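Local structure of glycosaminoglycan xylosylkinase (5XOM) at residues T175-Y187 with R195-E207. The protein probably phosphorylates xylose in the glycosaminoglycan linkage of proteoglycans, as a kinase of the secretory-pathway Fam20 family. Sequence-based numbering, arbitrary orientation.
Sequences TFIKDKDENLCFY and RKEPACASNVTME. With NAG (2-acetamido-2-deoxy-beta-D-glucopyranose), chain C.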
loop_
_atom_site.group_PDB
_atom_site.type_symbol
_atom_site.label_atom_id
_atom_site.label_comp_id
_atom_site.label_asym_id
_atom_site.label_seq_id
_atom_site.Cartn_x
_atom_site.Cartn_y
_atom_site.Cartn_z
ATOM N N THR A 175 -27.605 30.422 11.653
ATOM C CA THR A 175 -26.488 31.357 11.579
ATOM C C THR A 175 -26.113 31.678 10.139
ATOM O O THR A 175 -25.068 32.292 9.898
ATOM C CB THR A 175 -25.264 30.821 12.337
ATOM O OG1 THR A 175 -24.707 29.700 11.642
ATOM C CG2 THR A 175 -25.648 30.388 13.739
ATOM N N PHE A 176 -26.940 31.281 9.175
ATOM C CA PHE A 176 -26.727 31.687 7.795
ATOM C C PHE A 176 -27.237 33.104 7.582
ATOM O O PHE A 176 -28.328 33.460 8.036
ATOM C CB PHE A 176 -27.412 30.724 6.833
ATOM C CG PHE A 176 -26.575 29.530 6.494
ATOM C CD1 PHE A 176 -26.507 28.449 7.353
ATOM C CD2 PHE A 176 -25.825 29.506 5.335
ATOM C CE1 PHE A 176 -25.726 27.356 7.045
ATOM C CE2 PHE A 176 -25.043 28.417 5.023
ATOM C CZ PHE A 176 -24.994 27.342 5.875
ATOM N N ILE A 177 -26.433 33.919 6.901
ATOM C CA ILE A 177 -26.774 35.302 6.591
ATOM C C ILE A 177 -26.223 35.630 5.211
ATOM O O ILE A 177 -25.477 34.853 4.615
ATOM C CB ILE A 177 -26.203 36.303 7.620
ATOM C CG1 ILE A 177 -24.672 36.254 7.604
ATOM C CG2 ILE A 177 -26.749 36.050 9.019
ATOM C CD1 ILE A 177 -24.023 37.289 8.498
ATOM N N LYS A 178 -26.590 36.806 4.709
ATOM C CA LYS A 178 -25.960 37.365 3.525
ATOM C C LYS A 178 -25.130 38.573 3.926
ATOM O O LYS A 178 -25.475 39.299 4.860
ATOM C CB LYS A 178 -26.987 37.760 2.453
ATOM C CG LYS A 178 -27.866 36.614 1.994
ATOM C CD LYS A 178 -29.098 37.090 1.236
ATOM C CE LYS A 178 -28.772 37.995 0.074
ATOM N NZ LYS A 178 -30.028 38.400 -0.621
ATOM N N ASP A 179 -24.013 38.764 3.230
ATOM C CA ASP A 179 -23.175 39.929 3.454
ATOM C C ASP A 179 -23.638 41.078 2.556
ATOM O O ASP A 179 -24.626 40.965 1.824
ATOM C CB ASP A 179 -21.698 39.561 3.271
ATOM C CG ASP A 179 -21.304 39.320 1.817
ATOM O OD1 ASP A 179 -22.145 39.472 0.901
ATOM O OD2 ASP A 179 -20.131 38.957 1.590
ATOM N N LYS A 180 -22.913 42.198 2.602
ATOM C CA LYS A 180 -23.345 43.379 1.862
ATOM C C LYS A 180 -23.340 43.160 0.353
ATOM O O LYS A 180 -24.041 43.882 -0.366
ATOM C CB LYS A 180 -22.486 44.591 2.228
ATOM C CG LYS A 180 -21.057 44.543 1.739
ATOM C CD LYS A 180 -20.230 45.631 2.401
ATOM C CE LYS A 180 -18.788 45.581 1.938
ATOM N NZ LYS A 180 -18.707 45.887 0.479
ATOM N N ASP A 181 -22.581 42.185 -0.146
ATOM C CA ASP A 181 -22.593 41.851 -1.564
ATOM C C ASP A 181 -23.530 40.691 -1.865
ATOM O O ASP A 181 -23.507 40.162 -2.978
ATOM C CB ASP A 181 -21.184 41.516 -2.061
ATOM C CG ASP A 181 -20.208 42.666 -1.878
ATOM O OD1 ASP A 181 -20.618 43.832 -2.053
ATOM O OD2 ASP A 181 -19.030 42.401 -1.558
ATOM N N GLU A 182 -24.363 40.307 -0.896
ATOM C CA GLU A 182 -25.358 39.239 -1.030
ATOM C C GLU A 182 -24.721 37.868 -1.260
ATOM O O GLU A 182 -25.361 36.956 -1.785
ATOM C CB GLU A 182 -26.357 39.565 -2.145
ATOM C CG GLU A 182 -27.016 40.926 -1.980
ATOM C CD GLU A 182 -28.271 41.057 -2.817
ATOM O OE1 GLU A 182 -28.303 41.892 -3.737
ATOM O OE2 GLU A 182 -29.238 40.330 -2.550
ATOM N N ASN A 183 -23.484 37.677 -0.802
ATOM C CA ASN A 183 -22.940 36.331 -0.670
ATOM C C ASN A 183 -23.595 35.612 0.501
ATOM O O ASN A 183 -23.942 36.221 1.516
ATOM C CB ASN A 183 -21.428 36.371 -0.447
ATOM C CG ASN A 183 -20.675 36.997 -1.600
ATOM O OD1 ASN A 183 -20.814 36.579 -2.750
ATOM N ND2 ASN A 183 -19.884 38.019 -1.300
ATOM N N LEU A 184 -23.747 34.300 0.364
ATOM C CA LEU A 184 -24.297 33.499 1.448
ATOM C C LEU A 184 -23.175 33.135 2.407
ATOM O O LEU A 184 -22.109 32.673 1.980
ATOM C CB LEU A 184 -24.982 32.246 0.898
ATOM C CG LEU A 184 -25.556 31.253 1.905
ATOM C CD1 LEU A 184 -26.591 31.926 2.801
ATOM C CD2 LEU A 184 -26.189 30.093 1.149
ATOM N N CYS A 185 -23.407 33.359 3.699
ATOM C CA CYS A 185 -22.398 33.177 4.735
ATOM C C CYS A 185 -23.014 32.440 5.915
ATOM O O CYS A 185 -24.233 32.286 6.004
ATOM C CB CYS A 185 -21.831 34.518 5.216
ATOM S SG CYS A 185 -21.499 35.767 3.943
ATOM N N PHE A 186 -22.161 31.985 6.832
ATOM C CA PHE A 186 -22.640 31.550 8.137
ATOM C C PHE A 186 -21.588 31.893 9.185
ATOM O O PHE A 186 -20.400 32.007 8.874
ATOM C CB PHE A 186 -23.006 30.051 8.171
ATOM C CG PHE A 186 -21.828 29.105 8.160
ATOM C CD1 PHE A 186 -21.271 28.664 6.964
ATOM C CD2 PHE A 186 -21.316 28.615 9.353
ATOM C CE1 PHE A 186 -20.199 27.776 6.961
ATOM C CE2 PHE A 186 -20.247 27.727 9.362
ATOM C CZ PHE A 186 -19.688 27.308 8.163
ATOM N N TYR A 187 -22.039 32.099 10.430
ATOM C CA TYR A 187 -21.142 32.519 11.500
ATOM C C TYR A 187 -21.058 31.575 12.698
ATOM O O TYR A 187 -20.258 31.840 13.599
ATOM C CB TYR A 187 -21.515 33.925 11.993
ATOM C CG TYR A 187 -22.897 34.073 12.582
ATOM C CD1 TYR A 187 -23.142 33.770 13.917
ATOM C CD2 TYR A 187 -23.951 34.561 11.816
ATOM C CE1 TYR A 187 -24.403 33.922 14.466
ATOM C CE2 TYR A 187 -25.215 34.716 12.355
ATOM C CZ TYR A 187 -25.437 34.396 13.681
ATOM O OH TYR A 187 -26.696 34.547 14.221
ATOM N N ARG A 195 -22.096 37.295 14.453
ATOM C CA ARG A 195 -22.627 37.722 13.165
ATOM C C ARG A 195 -21.689 38.679 12.432
ATOM O O ARG A 195 -21.725 38.759 11.198
ATOM C CB ARG A 195 -24.001 38.358 13.397
ATOM C CG ARG A 195 -24.560 39.201 12.274
ATOM C CD ARG A 195 -25.934 39.728 12.658
ATOM N NE ARG A 195 -26.836 39.834 11.516
ATOM C CZ ARG A 195 -27.842 38.995 11.286
ATOM N NH1 ARG A 195 -28.083 38.003 12.135
ATOM N NH2 ARG A 195 -28.616 39.155 10.222
ATOM N N LYS A 196 -20.843 39.410 13.151
ATOM C CA LYS A 196 -19.947 40.333 12.464
ATOM C C LYS A 196 -18.691 39.661 11.925
ATOM O O LYS A 196 -17.924 40.308 11.205
ATOM C CB LYS A 196 -19.532 41.465 13.405
ATOM C CG LYS A 196 -20.624 42.454 13.782
ATOM C CD LYS A 196 -20.328 43.062 15.150
ATOM C CE LYS A 196 -20.452 44.581 15.136
ATOM N NZ LYS A 196 -21.732 45.058 14.549
ATOM N N GLU A 197 -18.474 38.382 12.228
ATOM C CA GLU A 197 -17.306 37.639 11.748
ATOM C C GLU A 197 -17.748 36.356 11.054
ATOM O O GLU A 197 -17.464 35.248 11.522
ATOM C CB GLU A 197 -16.358 37.336 12.905
ATOM C CG GLU A 197 -15.753 38.584 13.546
ATOM C CD GLU A 197 -14.893 38.257 14.750
ATOM O OE1 GLU A 197 -15.334 38.526 15.886
ATOM O OE2 GLU A 197 -13.787 37.712 14.563
ATOM N N PRO A 198 -18.459 36.467 9.935
ATOM C CA PRO A 198 -18.915 35.267 9.235
ATOM C C PRO A 198 -17.849 34.727 8.294
ATOM O O PRO A 198 -16.927 35.433 7.877
ATOM C CB PRO A 198 -20.126 35.777 8.446
ATOM C CG PRO A 198 -19.733 37.188 8.092
ATOM C CD PRO A 198 -18.886 37.698 9.237
ATOM N N ALA A 199 -18.000 33.447 7.964
ATOM C CA ALA A 199 -17.323 32.857 6.818
ATOM C C ALA A 199 -18.257 32.976 5.624
ATOM O O ALA A 199 -19.415 32.554 5.697
ATOM C CB ALA A 199 -16.976 31.389 7.071
ATOM N N CYS A 200 -17.764 33.563 4.539
ATOM C CA CYS A 200 -18.598 33.895 3.395
ATOM C C CYS A 200 -18.149 33.140 2.152
ATOM O O CYS A 200 -16.949 32.961 1.915
ATOM C CB CYS A 200 -18.573 35.393 3.132
ATOM S SG CYS A 200 -19.558 36.325 4.325
ATOM N N ALA A 201 -19.130 32.684 1.375
ATOM C CA ALA A 201 -18.913 32.046 0.089
ATOM C C ALA A 201 -18.695 33.088 -1.007
ATOM O O ALA A 201 -18.792 34.295 -0.781
ATOM C CB ALA A 201 -20.105 31.158 -0.268
ATOM N N SER A 202 -18.366 32.598 -2.205
ATOM C CA SER A 202 -18.465 33.371 -3.450
ATOM C C SER A 202 -19.824 33.047 -4.069
ATOM O O SER A 202 -20.018 31.954 -4.609
ATOM C CB SER A 202 -17.323 33.028 -4.401
ATOM O OG SER A 202 -16.080 33.057 -3.726
ATOM N N ASN A 203 -20.774 33.993 -3.956
ATOM C CA ASN A 203 -22.210 33.818 -4.210
ATOM C C ASN A 203 -22.662 32.692 -3.271
ATOM O O ASN A 203 -22.929 32.961 -2.095
ATOM C CB ASN A 203 -22.620 33.644 -5.715
ATOM C CG ASN A 203 -24.200 33.603 -5.896
ATOM O OD1 ASN A 203 -24.869 33.407 -4.891
ATOM N ND2 ASN A 203 -24.800 33.783 -7.135
ATOM N N VAL A 204 -22.736 31.441 -3.721
ATOM C CA VAL A 204 -23.089 30.346 -2.820
ATOM C C VAL A 204 -22.025 29.262 -2.743
ATOM O O VAL A 204 -22.237 28.257 -2.055
ATOM C CB VAL A 204 -24.454 29.718 -3.181
ATOM C CG1 VAL A 204 -25.557 30.764 -3.159
ATOM C CG2 VAL A 204 -24.392 29.054 -4.538
ATOM N N THR A 205 -20.888 29.424 -3.411
ATOM C CA THR A 205 -19.855 28.387 -3.457
ATOM C C THR A 205 -18.788 28.702 -2.415
ATOM O O THR A 205 -18.079 29.708 -2.528
ATOM C CB THR A 205 -19.246 28.292 -4.854
ATOM O OG1 THR A 205 -20.299 28.022 -5.794
ATOM C CG2 THR A 205 -18.204 27.176 -4.929
ATOM N N MET A 206 -18.665 27.846 -1.402
ATOM C CA MET A 206 -17.725 28.095 -0.317
ATOM C C MET A 206 -16.574 27.102 -0.372
ATOM O O MET A 206 -16.783 25.882 -0.320
ATOM C CB MET A 206 -18.426 28.051 1.040
ATOM C CG MET A 206 -17.490 28.242 2.222
ATOM S SD MET A 206 -18.321 27.989 3.791
ATOM C CE MET A 206 -18.799 29.640 4.185
ATOM N N GLU A 207 -15.363 27.640 -0.474
ATOM C CA GLU A 207 -14.139 26.858 -0.434
ATOM C C GLU A 207 -13.793 26.507 1.008
ATOM O O GLU A 207 -13.937 27.334 1.915
ATOM C CB GLU A 207 -13.007 27.667 -1.079
ATOM C CG GLU A 207 -11.639 27.011 -1.085
ATOM C CD GLU A 207 -10.540 27.947 -1.590
ATOM O OE1 GLU A 207 -9.395 27.841 -1.104
ATOM O OE2 GLU A 207 -10.822 28.799 -2.457
HETATM C C1 NAG C . -24.559 34.195 -8.511
HETATM C C2 NAG C . -25.917 34.284 -9.362
HETATM C C3 NAG C . -26.202 35.696 -9.903
HETATM C C4 NAG C . -25.960 36.782 -8.876
HETATM C C5 NAG C . -24.522 36.690 -8.436
HETATM C C6 NAG C . -24.169 37.726 -7.397
HETATM C C7 NAG C . -26.067 32.028 -10.428
HETATM C C8 NAG C . -26.093 31.314 -11.750
HETATM N N2 NAG C . -25.933 33.358 -10.489
HETATM O O3 NAG C . -27.549 35.771 -10.363
HETATM O O4 NAG C . -26.151 38.053 -9.491
HETATM O O5 NAG C . -24.321 35.426 -7.809
HETATM O O6 NAG C . -22.776 38.008 -7.406
HETATM O O7 NAG C . -26.130 31.425 -9.367
HETATM O O HOH W 1 -18.294 33.758 13.602
#
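The disulfide between Cys185 and Cys200 links two strands at an antiparallel non-hydrogen-bonded pair, its SG atoms 2.1 Å apart. On the same face the ring of Pro198 brings CB to 3.9 Å from Cys185 CB and also meets Ile177 CD1; the compact proline ring fits here because it presents only carbon to both. The neighbouring pair, Phe186 and Ala199, points to the other face, where the methyl of Met206, CE, lies 3.6 Å from Phe186 CE1. The Met206 sulfur sits at the edge of that ring, a Met-aromatic contact; a bend at the last torsion (chi3 -93°) turns the flexible thioether's methyl to the aromatic carbons.

Farther along, Tyr187 is sandwiched: Thr175 CB lies over one face, and Arg195 CA over the opposite one, 3.8 Å from the ring centroid in a CH-pi contact. The Arg195 guanidinium, poorly ordered, rests one face on Ile177 CG2.

Toward the polar edge, paired backbone bonds join Phe186 and Ala199, and Ala201 N reaches Leu184 O. Leu184 N bonds almost straight to Asn203 O (2.9 Å, 178°). The amide of Asn183 suits its place by accepting and donating at once: OD1 accepts Asn203 N at 2.9 Å, while ND2 donates to Asp179 OD2 at 3.0 Å, almost within the amide plane. An alanine in place of Asn183 is likely to leave Asn203 N without this acceptor and the Asp179 carboxylate without one of its donors. Asn203, in the type II' turn 202-205, carries an N-linked NAG on ND2, its Asn-Val-Thr sequence fitting a glycosylation sequon.

The three-stranded sheet 176-178, 184-186, 199-200 lies beside the five-stranded sheet: helix 160-164 packs on Leu184 and Ala201 through Leu160, Pro112 of strand 106-112 touches Met206 and the small Ala199 side chain, and strand 205-212 runs between 106-112 and 153-159.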